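Local atomic coordinates of 2-keto-3-deoxygluconate kinase (Thermotoga maritima, PDB entry 2AFB), a protein that probably phosphorylates 2-keto-3-deoxygluconate with ATP, as a sugar kinase of the pfkB family. Residues 20-33 / 97-109. Numbering follows the deposited sequence.
Sequences EIMLRLSPPDHKRI and IGIYFLEIGASQR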
ATOM      1  N   GLU A  20      17.450   4.424 -25.137  1.00 27.64           N
ATOM      2  CA  GLU A  20      17.635   4.179 -23.682  1.00 29.58           C
ATOM      3  C   GLU A  20      16.354   3.869 -22.960  1.00 28.98           C
ATOM      4  O   GLU A  20      15.367   4.585 -23.109  1.00 32.74           O
ATOM      5  CB  GLU A  20      18.300   5.392 -22.985  1.00 29.37           C
ATOM      6  CG  GLU A  20      18.430   5.221 -21.474  1.00 28.52           C
ATOM      7  CD  GLU A  20      19.480   6.124 -20.788  1.00 30.29           C
ATOM      8  OE1 GLU A  20      19.666   7.280 -21.208  1.00 30.07           O
ATOM      9  OE2 GLU A  20      20.074   5.699 -19.776  1.00 32.19           O
ATOM     10  N   ILE A  21      16.401   2.828 -22.148  1.00 26.03           N
ATOM     11  CA  ILE A  21      15.355   2.549 -21.204  1.00 26.54           C
ATOM     12  C   ILE A  21      15.846   2.818 -19.785  1.00 28.20           C
ATOM     13  O   ILE A  21      16.983   2.497 -19.417  1.00 27.67           O
ATOM     14  CB  ILE A  21      14.786   1.132 -21.401  1.00 24.57           C
ATOM     15  CG1 ILE A  21      13.510   0.991 -20.568  1.00 26.17           C
ATOM     16  CG2 ILE A  21      15.835   0.060 -21.091  1.00 26.67           C
ATOM     17  CD1 ILE A  21      12.720  -0.242 -20.771  1.00 23.23           C
HETATM   18  N   MSE A  22      15.004   3.494 -19.017  1.00 26.83           N
HETATM   19  CA  MSE A  22      15.364   3.936 -17.703  1.00 30.92           C
HETATM   20  C   MSE A  22      14.429   3.362 -16.686  1.00 29.10           C
HETATM   21  O   MSE A  22      13.263   3.101 -16.983  1.00 27.85           O
HETATM   22  CB  MSE A  22      15.271   5.446 -17.586  1.00 26.82           C
HETATM   23  CG  MSE A  22      16.240   6.121 -18.414  1.00 35.41           C
HETATM   24 SE   MSE A  22      15.982   8.036 -18.410  1.00 44.96          SE
HETATM   25  CE  MSE A  22      14.265   8.212 -19.570  1.00 38.23           C
ATOM     26  N   LEU A  23      14.952   3.226 -15.474  1.00 26.22           N
ATOM     27  CA  LEU A  23      14.101   3.038 -14.298  1.00 24.69           C
ATOM     28  C   LEU A  23      13.314   4.311 -13.996  1.00 23.10           C
ATOM     29  O   LEU A  23      13.927   5.366 -13.840  1.00 22.55           O
ATOM     30  CB  LEU A  23      14.963   2.719 -13.092  1.00 22.96           C
ATOM     31  CG  LEU A  23      14.213   2.719 -11.723  1.00 20.05           C
ATOM     32  CD1 LEU A  23      13.203   1.622 -11.561  1.00 26.54           C
ATOM     33  CD2 LEU A  23      15.238   2.631 -10.596  1.00 28.95           C
ATOM     34  N   ARG A  24      11.984   4.217 -13.873  1.00 23.82           N
ATOM     35  CA  ARG A  24      11.171   5.363 -13.523  1.00 25.08           C
ATOM     36  C   ARG A  24      10.620   5.239 -12.090  1.00 23.06           C
ATOM     37  O   ARG A  24      10.022   4.241 -11.720  1.00 23.87           O
ATOM     38  CB  ARG A  24      10.035   5.536 -14.471  1.00 22.74           C
ATOM     39  CG  ARG A  24       9.449   6.937 -14.414  1.00 31.44           C
ATOM     40  CD  ARG A  24       8.167   7.022 -15.226  1.00 36.46           C
ATOM     41  NE  ARG A  24       7.017   6.778 -14.403  1.00 32.95           N
ATOM     42  CZ  ARG A  24       5.745   6.904 -14.766  1.00 38.21           C
ATOM     43  NH1 ARG A  24       5.378   7.252 -15.995  1.00 32.30           N
ATOM     44  NH2 ARG A  24       4.815   6.670 -13.849  1.00 31.35           N
ATOM     45  N   LEU A  25      10.830   6.297 -11.319  1.00 24.46           N
ATOM     46  CA  LEU A  25      10.480   6.312  -9.907  1.00 24.01           C
ATOM     47  C   LEU A  25       9.505   7.445  -9.714  1.00 26.85           C
ATOM     48  O   LEU A  25       9.861   8.591  -9.933  1.00 24.63           O
ATOM     49  CB  LEU A  25      11.697   6.477  -9.064  1.00 20.59           C
ATOM     50  CG  LEU A  25      12.781   5.365  -9.065  1.00 25.18           C
ATOM     51  CD1 LEU A  25      13.885   5.827  -8.182  1.00 25.82           C
ATOM     52  CD2 LEU A  25      12.282   3.986  -8.609  1.00 27.29           C
ATOM     53  N   SER A  26       8.254   7.131  -9.378  1.00 25.20           N
ATOM     54  CA  SER A  26       7.238   8.175  -9.207  1.00 25.21           C
ATOM     55  C   SER A  26       6.522   8.030  -7.886  1.00 24.82           C
ATOM     56  O   SER A  26       6.180   6.908  -7.526  1.00 23.90           O
ATOM     57  CB  SER A  26       6.225   8.199 -10.361  1.00 23.32           C
ATOM     58  OG  SER A  26       5.735   6.886 -10.584  1.00 30.31           O
ATOM     59  N   PRO A  27       6.343   9.161  -7.122  1.00 21.27           N
ATOM     60  CA  PRO A  27       5.589   8.975  -5.924  1.00 23.36           C
ATOM     61  C   PRO A  27       4.114   8.654  -6.271  1.00 23.64           C
ATOM     62  O   PRO A  27       3.639   9.062  -7.321  1.00 28.18           O
ATOM     63  CB  PRO A  27       5.707  10.328  -5.217  1.00 24.18           C
ATOM     64  CG  PRO A  27       6.874  11.085  -5.866  1.00 20.66           C
ATOM     65  CD  PRO A  27       6.832  10.561  -7.263  1.00 26.03           C
ATOM     66  N   PRO A  28       3.416   7.956  -5.384  1.00 24.84           N
ATOM     67  CA  PRO A  28       1.992   7.697  -5.574  1.00 28.33           C
ATOM     68  C   PRO A  28       1.105   8.887  -5.236  1.00 27.71           C
ATOM     69  O   PRO A  28       1.481   9.769  -4.421  1.00 30.15           O
ATOM     70  CB  PRO A  28       1.705   6.513  -4.613  1.00 29.00           C
ATOM     71  CG  PRO A  28       2.772   6.696  -3.459  1.00 32.61           C
ATOM     72  CD  PRO A  28       3.955   7.384  -4.115  1.00 25.45           C
ATOM     73  N   ASP A  29      -0.051   8.949  -5.891  1.00 28.98           N
ATOM     74  CA  ASP A  29      -1.153   9.814  -5.432  1.00 27.89           C
ATOM     75  C   ASP A  29      -0.851  11.318  -5.470  1.00 27.13           C
ATOM     76  O   ASP A  29      -1.357  12.110  -4.635  1.00 27.03           O
ATOM     77  CB  ASP A  29      -1.541   9.428  -4.013  1.00 33.54           C
ATOM     78  CG  ASP A  29      -1.989   7.984  -3.902  1.00 43.37           C
ATOM     79  OD1 ASP A  29      -2.748   7.508  -4.814  1.00 42.51           O
ATOM     80  OD2 ASP A  29      -1.608   7.337  -2.884  1.00 43.80           O
ATOM     81  N   HIS A  30      -0.102  11.730  -6.475  1.00 25.85           N
ATOM     82  CA  HIS A  30       0.225  13.126  -6.673  1.00 25.29           C
ATOM     83  C   HIS A  30       1.100  13.714  -5.557  1.00 23.64           C
ATOM     84  O   HIS A  30       1.261  14.898  -5.488  1.00 24.97           O
ATOM     85  CB  HIS A  30      -1.035  13.969  -6.845  1.00 27.62           C
ATOM     86  CG  HIS A  30      -1.783  13.693  -8.104  1.00 30.89           C
ATOM     87  ND1 HIS A  30      -1.189  13.780  -9.348  1.00 35.45           N
ATOM     88  CD2 HIS A  30      -3.081  13.369  -8.321  1.00 29.91           C
ATOM     89  CE1 HIS A  30      -2.086  13.498 -10.277  1.00 34.42           C
ATOM     90  NE2 HIS A  30      -3.241  13.251  -9.686  1.00 28.99           N
ATOM     91  N   LYS A  31       1.716  12.858  -4.752  1.00 23.28           N
ATOM     92  CA  LYS A  31       2.770  13.237  -3.841  1.00 21.45           C
ATOM     93  C   LYS A  31       3.997  13.743  -4.568  1.00 21.48           C
ATOM     94  O   LYS A  31       4.309  13.360  -5.697  1.00 23.87           O
ATOM     95  CB  LYS A  31       3.128  12.099  -2.873  1.00 23.57           C
ATOM     96  CG  LYS A  31       2.047  11.776  -1.778  1.00 25.13           C
ATOM     97  CD  LYS A  31       2.416  10.447  -0.914  1.00 31.92           C
ATOM     98  CE  LYS A  31       2.615  10.659   0.655  1.00 43.84           C
ATOM     99  NZ  LYS A  31       3.519   9.589   1.468  1.00 43.77           N
ATOM    100  N   ARG A  32       4.649  14.711  -3.919  1.00 22.95           N
ATOM    101  CA  ARG A  32       5.921  15.207  -4.355  1.00 21.63           C
ATOM    102  C   ARG A  32       7.042  14.345  -3.761  1.00 22.29           C
ATOM    103  O   ARG A  32       6.871  13.643  -2.800  1.00 20.53           O
ATOM    104  CB  ARG A  32       6.085  16.693  -3.976  1.00 22.29           C
ATOM    105  CG  ARG A  32       4.995  17.551  -4.536  1.00 22.71           C
ATOM    106  CD  ARG A  32       5.348  19.022  -4.700  1.00 24.23           C
ATOM    107  NE  ARG A  32       6.361  19.174  -5.709  1.00 19.74           N
ATOM    108  CZ  ARG A  32       6.898  20.344  -6.069  1.00 31.50           C
ATOM    109  NH1 ARG A  32       6.551  21.487  -5.487  1.00 22.63           N
ATOM    110  NH2 ARG A  32       7.837  20.346  -6.989  1.00 29.87           N
ATOM    111  N   ILE A  33       8.183  14.387  -4.402  1.00 26.15           N
ATOM    112  CA  ILE A  33       9.332  13.611  -3.976  1.00 28.20           C
ATOM    113  C   ILE A  33       9.652  13.844  -2.517  1.00 25.71           C
ATOM    114  O   ILE A  33       9.881  12.898  -1.769  1.00 26.74           O
ATOM    115  CB  ILE A  33      10.562  13.891  -4.886  1.00 28.26           C
ATOM    116  CG1 ILE A  33      10.273  13.330  -6.290  1.00 26.83           C
ATOM    117  CG2 ILE A  33      11.831  13.282  -4.267  1.00 29.07           C
ATOM    118  CD1 ILE A  33      11.060  13.987  -7.551  1.00 28.40           C
ATOM    119  N   ILE A  97      22.108   1.498 -14.618  1.00 22.94           N
ATOM    120  CA  ILE A  97      20.939   1.901 -15.391  1.00 25.19           C
ATOM    121  C   ILE A  97      20.616   3.350 -15.126  1.00 23.07           C
ATOM    122  O   ILE A  97      20.833   3.860 -14.040  1.00 25.12           O
ATOM    123  CB  ILE A  97      19.709   1.039 -15.103  1.00 24.48           C
ATOM    124  CG1 ILE A  97      18.710   1.116 -16.272  1.00 24.62           C
ATOM    125  CG2 ILE A  97      19.032   1.422 -13.775  1.00 29.10           C
ATOM    126  CD1 ILE A  97      17.425   0.255 -16.099  1.00 28.29           C
ATOM    127  N   GLY A  98      20.173   4.040 -16.156  1.00 23.51           N
ATOM    128  CA  GLY A  98      19.683   5.394 -15.998  1.00 25.23           C
ATOM    129  C   GLY A  98      18.366   5.392 -15.269  1.00 24.87           C
ATOM    130  O   GLY A  98      17.628   4.397 -15.286  1.00 23.74           O
ATOM    131  N   ILE A  99      18.104   6.502 -14.585  1.00 26.20           N
ATOM    132  CA  ILE A  99      16.930   6.662 -13.774  1.00 25.69           C
ATOM    133  C   ILE A  99      16.281   8.016 -14.027  1.00 25.48           C
ATOM    134  O   ILE A  99      16.974   9.012 -14.237  1.00 26.34           O
ATOM    135  CB  ILE A  99      17.279   6.655 -12.236  1.00 24.89           C
ATOM    136  CG1 ILE A  99      18.035   5.391 -11.863  1.00 25.63           C
ATOM    137  CG2 ILE A  99      16.008   6.865 -11.447  1.00 26.62           C
ATOM    138  CD1 ILE A  99      18.519   5.373 -10.382  1.00 25.01           C
ATOM    139  N   TYR A 100      14.955   8.072 -13.942  1.00 27.17           N
ATOM    140  CA  TYR A 100      14.305   9.332 -13.729  1.00 27.61           C
ATOM    141  C   TYR A 100      13.226   9.278 -12.703  1.00 28.60           C
ATOM    142  O   TYR A 100      12.538   8.263 -12.570  1.00 24.79           O
ATOM    143  CB  TYR A 100      13.802   9.956 -15.021  1.00 31.82           C
ATOM    144  CG  TYR A 100      12.585   9.408 -15.717  1.00 27.59           C
ATOM    145  CD1 TYR A 100      12.619   8.191 -16.401  1.00 33.72           C
ATOM    146  CD2 TYR A 100      11.399  10.146 -15.749  1.00 35.82           C
ATOM    147  CE1 TYR A 100      11.507   7.733 -17.119  1.00 32.82           C
ATOM    148  CE2 TYR A 100      10.283   9.708 -16.477  1.00 35.29           C
ATOM    149  CZ  TYR A 100      10.339   8.506 -17.163  1.00 40.88           C
ATOM    150  OH  TYR A 100       9.219   8.049 -17.851  1.00 33.84           O
ATOM    151  N   PHE A 101      13.132  10.382 -11.956  1.00 25.83           N
ATOM    152  CA  PHE A 101      12.102  10.543 -10.938  1.00 27.94           C
ATOM    153  C   PHE A 101      11.037  11.415 -11.550  1.00 28.64           C
ATOM    154  O   PHE A 101      11.330  12.439 -12.127  1.00 30.90           O
ATOM    155  CB  PHE A 101      12.642  11.225  -9.706  1.00 24.68           C
ATOM    156  CG  PHE A 101      13.767  10.487  -9.045  1.00 29.12           C
ATOM    157  CD1 PHE A 101      15.022  10.546  -9.560  1.00 24.69           C
ATOM    158  CD2 PHE A 101      13.559   9.703  -7.907  1.00 22.00           C
ATOM    159  CE1 PHE A 101      16.079   9.859  -8.968  1.00 31.90           C
ATOM    160  CE2 PHE A 101      14.620   9.022  -7.311  1.00 25.01           C
ATOM    161  CZ  PHE A 101      15.877   9.089  -7.870  1.00 21.68           C
ATOM    162  N   LEU A 102       9.802  11.017 -11.406  1.00 26.70           N
ATOM    163  CA  LEU A 102       8.699  11.753 -11.969  1.00 27.92           C
ATOM    164  C   LEU A 102       7.650  12.071 -10.920  1.00 24.70           C
ATOM    165  O   LEU A 102       7.136  11.158 -10.241  1.00 27.15           O
ATOM    166  CB  LEU A 102       8.064  10.927 -13.086  1.00 26.83           C
ATOM    167  CG  LEU A 102       6.717  11.486 -13.571  1.00 29.45           C
ATOM    168  CD1 LEU A 102       7.005  12.678 -14.450  1.00 35.57           C
ATOM    169  CD2 LEU A 102       5.951  10.379 -14.379  1.00 32.25           C
ATOM    170  N   GLU A 103       7.331  13.365 -10.789  1.00 27.01           N
ATOM    171  CA  GLU A 103       6.219  13.839  -9.987  1.00 28.30           C
ATOM    172  C   GLU A 103       5.124  14.087 -10.949  1.00 29.87           C
ATOM    173  O   GLU A 103       5.248  14.932 -11.837  1.00 33.41           O
ATOM    174  CB  GLU A 103       6.502  15.143  -9.291  1.00 30.02           C
ATOM    175  CG  GLU A 103       7.501  15.084  -8.163  1.00 34.43           C
ATOM    176  CD  GLU A 103       7.756  16.464  -7.512  1.00 33.05           C
ATOM    177  OE1 GLU A 103       7.539  17.520  -8.188  1.00 34.25           O
ATOM    178  OE2 GLU A 103       8.205  16.482  -6.340  1.00 35.97           O
ATOM    179  N   ILE A 104       4.028  13.372 -10.775  1.00 29.05           N
ATOM    180  CA  ILE A 104       2.877  13.551 -11.646  1.00 31.62           C
ATOM    181  C   ILE A 104       2.035  14.738 -11.135  1.00 29.57           C
ATOM    182  O   ILE A 104       1.539  14.742  -9.970  1.00 24.49           O
ATOM    183  CB  ILE A 104       2.030  12.275 -11.723  1.00 31.96           C
ATOM    184  CG1 ILE A 104       2.904  11.150 -12.286  1.00 33.75           C
ATOM    185  CG2 ILE A 104       0.790  12.505 -12.573  1.00 33.72           C
ATOM    186  CD1 ILE A 104       2.255   9.810 -12.211  1.00 40.46           C
ATOM    187  N   GLY A 105       1.889  15.730 -12.005  1.00 27.08           N
ATOM    188  CA  GLY A 105       1.276  16.985 -11.589  1.00 29.78           C
ATOM    189  C   GLY A 105      -0.267  16.924 -11.601  1.00 27.17           C
ATOM    190  O   GLY A 105      -0.888  15.924 -11.939  1.00 30.45           O
ATOM    191  N   ALA A 106      -0.861  18.038 -11.271  1.00 27.29           N
ATOM    192  CA  ALA A 106      -2.275  18.147 -11.234  1.00 25.73           C
ATOM    193  C   ALA A 106      -2.596  19.588 -11.373  1.00 26.42           C
ATOM    194  O   ALA A 106      -1.940  20.460 -10.756  1.00 25.63           O
ATOM    195  CB  ALA A 106      -2.818  17.589  -9.906  1.00 24.54           C
ATOM    196  N   SER A 107      -3.622  19.829 -12.181  1.00 24.65           N
ATOM    197  CA  SER A 107      -4.190  21.115 -12.346  1.00 22.68           C
ATOM    198  C   SER A 107      -3.027  22.113 -12.658  1.00 22.78           C
ATOM    199  O   SER A 107      -2.253  21.859 -13.562  1.00 18.56           O
ATOM    200  CB  SER A 107      -5.060  21.468 -11.133  1.00 23.29           C
ATOM    201  OG  SER A 107      -5.828  22.660 -11.396  1.00 24.86           O
ATOM    202  N   GLN A 108      -2.886  23.209 -11.909  1.00 23.23           N
ATOM    203  CA  GLN A 108      -1.834  24.215 -12.231  1.00 23.13           C
ATOM    204  C   GLN A 108      -0.411  23.796 -11.889  1.00 24.20           C
ATOM    205  O   GLN A 108       0.533  24.536 -12.205  1.00 24.53           O
ATOM    206  CB  GLN A 108      -2.153  25.544 -11.555  1.00 23.26           C
ATOM    207  CG  GLN A 108      -3.309  26.292 -12.214  1.00 23.71           C
ATOM    208  CD  GLN A 108      -4.689  25.748 -11.893  1.00 29.53           C
ATOM    209  OE1 GLN A 108      -4.903  25.120 -10.859  1.00 22.06           O
ATOM    210  NE2 GLN A 108      -5.650  26.044 -12.762  1.00 24.18           N
ATOM    211  N   ARG A 109      -0.252  22.656 -11.186  1.00 23.10           N
ATOM    212  CA  ARG A 109       1.081  22.145 -10.860  1.00 23.13           C
ATOM    213  C   ARG A 109       1.576  21.178 -11.931  1.00 25.41           C
ATOM    214  O   ARG A 109       1.086  20.073 -12.024  1.00 24.35           O
ATOM    215  CB  ARG A 109       1.138  21.496  -9.472  1.00 20.09           C
ATOM    216  CG  ARG A 109       2.605  21.098  -9.087  1.00 22.01           C
ATOM    217  CD  ARG A 109       2.792  20.772  -7.621  1.00 26.24           C
ATOM    218  NE  ARG A 109       1.949  19.656  -7.158  1.00 24.21           N
ATOM    219  CZ  ARG A 109       2.210  18.361  -7.311  1.00 29.06           C
ATOM    220  NH1 ARG A 109       3.309  17.942  -7.913  1.00 30.28           N
ATOM    221  NH2 ARG A 109       1.377  17.472  -6.808  1.00 24.31           N
TER
HETATM  222  O   HOH W   1      19.481   3.377 -18.880  1.00 17.41           O
HETATM  223  O   HOH W   2       3.601  12.007  -8.146  1.00 19.44           O
HETATM  224  O   HOH W   3       3.345  15.055  -7.917  1.00 16.14           O
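Leu-23 and Leu-25 join strand 22-26 to strand 99-103 in parallel: Leu-23 N bonds Gly-98 O, Tyr-100 N bonds Leu-23 O, Leu-25 N bonds Tyr-100 O and Leu-102 N bonds Leu-25 O. On one face of the sheet Leu-25 and Phe-101 run side by side, Leu-25 CD1 reaching Phe-101 CE2 at 3.4 Å. On the other, Arg-24 lays its CG over the Tyr-100 ring, 3.5 Å from the centroid, a CH-pi contact. CG of Arg-24 stands anti to the backbone N (chi1 -161°), and a bend at chi3 carries the guanidinium past the ring to where Leu-102 CD2 covers one of its faces, 3.5 Å from Arg-24 CZ. Met-22 CE meets the same ring at Tyr-100 CD1 (3.6 Å).

At the end of strand 99-103, Glu-103 holds the returning chain: OE2 takes Ile-33 N on its anti lone pair at 2.9 Å, while OE1 turns its syn lone pair to Arg-32 NH2 at 3.1 Å in a salt bridge. With an alanine here, Ile-33 N would probably lose its acceptor and Arg-32 one of its carboxylate mates. His-30 gives a nearly straight bond from ND1 to Ile-104 O (3.0 Å), with Ala-106 CB over its ring. The guanidinium planes of Arg-32 and Arg-109 lie 17° apart, each with a methylene of the other over one face (Arg-32 CG, Arg-109 CD).

Further out, Asp-328 takes both Arg-24 NH1 and Tyr-100 OH. In a second subunit, Glu-336 pairs with Arg-32 NH2, the Val-331 carbonyl bonds Arg-32 NH1, and Thr-324 O bonds Arg-109 NH2. Leu-25 packs on Leu-25 of a third subunit. The contact thus builds the centre of the small four-stranded sheet, apolar where it meets that subunit, while the buried carboxylate of Glu-103 probably offsets the two neighbouring arginines.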